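Local coordinates for protein probable cobalt-precorrin-6B C(15)-methyltransferase (decarboxylating) (Methanothermobacter thermautotrophicus, PDB 1L3B) that probably methylates C-15 of cobalt-precorrin-6B with S-adenosyl-L-methionine and then decarboxylates the acetate side chain at C-12, giving cobalt-precorrin-7 in anaerobic cobalamin biosynthesis, at residues E138-A143 and P178-Y183. Sequence-based numbering, arbitrary orientation.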
loop_
_atom_site.group_PDB
_atom_site.type_symbol
_atom_site.label_atom_id
_atom_site.label_comp_id
_atom_site.label_asym_id
_atom_site.label_seq_id
_atom_site.Cartn_x
_atom_site.Cartn_y
_atom_site.Cartn_z
ATOM N N GLU A 138 -13.525 -1.717 11.791
ATOM C CA GLU A 138 -14.592 -1.101 12.558
ATOM C C GLU A 138 -14.097 0.076 13.423
ATOM O O GLU A 138 -14.796 1.092 13.583
ATOM C CB GLU A 138 -15.256 -2.162 13.429
ATOM C CG GLU A 138 -15.882 -3.329 12.650
ATOM C CD GLU A 138 -14.878 -4.358 12.137
ATOM O OE1 GLU A 138 -13.712 -4.376 12.601
ATOM O OE2 GLU A 138 -15.261 -5.177 11.265
ATOM N N THR A 139 -12.897 -0.039 13.982
ATOM C CA THR A 139 -12.378 1.047 14.808
ATOM C C THR A 139 -12.126 2.286 13.968
ATOM O O THR A 139 -12.287 3.398 14.449
ATOM C CB THR A 139 -11.071 0.668 15.508
ATOM O OG1 THR A 139 -11.276 -0.507 16.305
ATOM C CG2 THR A 139 -10.613 1.812 16.397
ATOM N N LYS A 140 -11.730 2.100 12.714
ATOM C CA LYS A 140 -11.474 3.246 11.865
ATOM C C LYS A 140 -12.775 4.000 11.657
ATOM O O LYS A 140 -12.845 5.210 11.877
ATOM C CB LYS A 140 -10.868 2.791 10.541
ATOM C CG LYS A 140 -9.468 2.205 10.727
ATOM C CD LYS A 140 -8.867 1.691 9.428
ATOM C CE LYS A 140 -7.681 0.767 9.693
ATOM N NZ LYS A 140 -7.345 -0.056 8.495
ATOM N N PHE A 141 -13.818 3.270 11.276
ATOM C CA PHE A 141 -15.130 3.872 11.042
ATOM C C PHE A 141 -15.732 4.520 12.283
ATOM O O PHE A 141 -16.121 5.689 12.252
ATOM C CB PHE A 141 -16.114 2.832 10.541
ATOM C CG PHE A 141 -17.496 3.366 10.366
ATOM C CD1 PHE A 141 -17.770 4.266 9.344
ATOM C CD2 PHE A 141 -18.523 2.984 11.225
ATOM C CE1 PHE A 141 -19.038 4.780 9.169
ATOM C CE2 PHE A 141 -19.796 3.493 11.059
ATOM C CZ PHE A 141 -20.057 4.396 10.023
ATOM N N GLU A 142 -15.838 3.744 13.363
ATOM C CA GLU A 142 -16.401 4.269 14.598
ATOM C C GLU A 142 -15.663 5.526 15.066
ATOM O O GLU A 142 -16.280 6.416 15.627
ATOM C CB GLU A 142 -16.413 3.189 15.699
ATOM C CG GLU A 142 -16.654 3.715 17.145
ATOM C CD GLU A 142 -18.115 4.082 17.481
ATOM O OE1 GLU A 142 -18.730 4.876 16.733
ATOM O OE2 GLU A 142 -18.639 3.595 18.516
ATOM N N ALA A 143 -14.358 5.618 14.822
ATOM C CA ALA A 143 -13.602 6.798 15.244
ATOM C C ALA A 143 -14.041 8.021 14.451
ATOM O O ALA A 143 -14.413 9.046 15.018
ATOM C CB ALA A 143 -12.117 6.567 15.066
ATOM N N PRO A 178 -1.746 -2.352 7.761
ATOM C CA PRO A 178 -2.209 -0.976 7.603
ATOM C C PRO A 178 -2.520 -0.286 8.943
ATOM O O PRO A 178 -3.120 -0.888 9.821
ATOM C CB PRO A 178 -3.477 -1.144 6.763
ATOM C CG PRO A 178 -3.262 -2.461 6.048
ATOM C CD PRO A 178 -2.653 -3.301 7.093
ATOM N N VAL A 179 -2.099 0.960 9.117
ATOM C CA VAL A 179 -2.397 1.654 10.364
ATOM C C VAL A 179 -3.055 2.995 10.024
ATOM O O VAL A 179 -2.456 3.846 9.365
ATOM C CB VAL A 179 -1.138 1.936 11.243
ATOM C CG1 VAL A 179 -1.564 2.618 12.560
ATOM C CG2 VAL A 179 -0.400 0.652 11.516
ATOM N N ALA A 180 -4.294 3.178 10.454
ATOM C CA ALA A 180 -4.965 4.422 10.171
ATOM C C ALA A 180 -4.860 5.340 11.375
ATOM O O ALA A 180 -4.832 4.883 12.515
ATOM C CB ALA A 180 -6.432 4.169 9.804
ATOM N N LEU A 181 -4.765 6.637 11.102
ATOM C CA LEU A 181 -4.671 7.636 12.150
ATOM C C LEU A 181 -5.848 8.603 11.943
ATOM O O LEU A 181 -5.931 9.272 10.913
ATOM C CB LEU A 181 -3.340 8.381 12.073
ATOM C CG LEU A 181 -2.041 7.616 12.380
ATOM C CD1 LEU A 181 -0.834 8.531 12.173
ATOM C CD2 LEU A 181 -2.055 7.108 13.818
ATOM N N ILE A 182 -6.770 8.628 12.909
ATOM C CA ILE A 182 -7.943 9.494 12.861
ATOM C C ILE A 182 -7.639 10.631 13.831
ATOM O O ILE A 182 -7.471 10.396 15.025
ATOM C CB ILE A 182 -9.243 8.732 13.293
ATOM C CG1 ILE A 182 -9.609 7.658 12.265
ATOM C CG2 ILE A 182 -10.433 9.690 13.348
ATOM C CD1 ILE A 182 -8.699 6.451 12.228
ATOM N N TYR A 183 -7.563 11.859 13.323
ATOM C CA TYR A 183 -7.259 13.000 14.178
ATOM C C TYR A 183 -8.151 14.216 13.993
ATOM O O TYR A 183 -8.752 14.427 12.935
ATOM C CB TYR A 183 -5.792 13.387 13.985
ATOM C CG TYR A 183 -5.442 13.719 12.552
ATOM C CD1 TYR A 183 -5.375 15.043 12.118
ATOM C CD2 TYR A 183 -5.225 12.706 11.617
ATOM C CE1 TYR A 183 -5.107 15.351 10.794
ATOM C CE2 TYR A 183 -4.954 13.002 10.286
ATOM C CZ TYR A 183 -4.901 14.331 9.879
ATOM O OH TYR A 183 -4.678 14.649 8.559
#
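K140 and A143 of helix 137-149 pack against A180 and I182 of strand 170-184, in the Rossmann-like methyltransferase fold with its 3-2-1-4-5-7-6 sheet. The helix segment 138-143 and strand segment 179-183 run nearly parallel, their axes 12° apart and 9.1 Å at closest approach, and no hydrogen bond links these segments. The aliphatic chain of K140 leaves the helix with CG anti to the carbonyl carbon (chi1 -67°) and stays extended from there, so that CG, CD and CE all pass the A180 methyl at similar range, K140 CD 3.5 Å from A180 CB. The K140 ammonium end runs back along the strand toward P178, with K140 NZ 4.4 Å from P178 CB, and forms a salt bridge with E158 on the neighbouring strand 154-167. M173 of a second subunit packs on both K140 and P178. One turn further on, A143 CB meets the fork of I182, 3.9 Å from both I182 CG1 and I182 CG2. I182 CG1 also lies 4.1 Å from K140 O. An alanine in place of I182 would probably open a gap beside the A143 methyl and K140 O. I182 CG2 lies anti to its backbone N, 4.1 Å from A143 C.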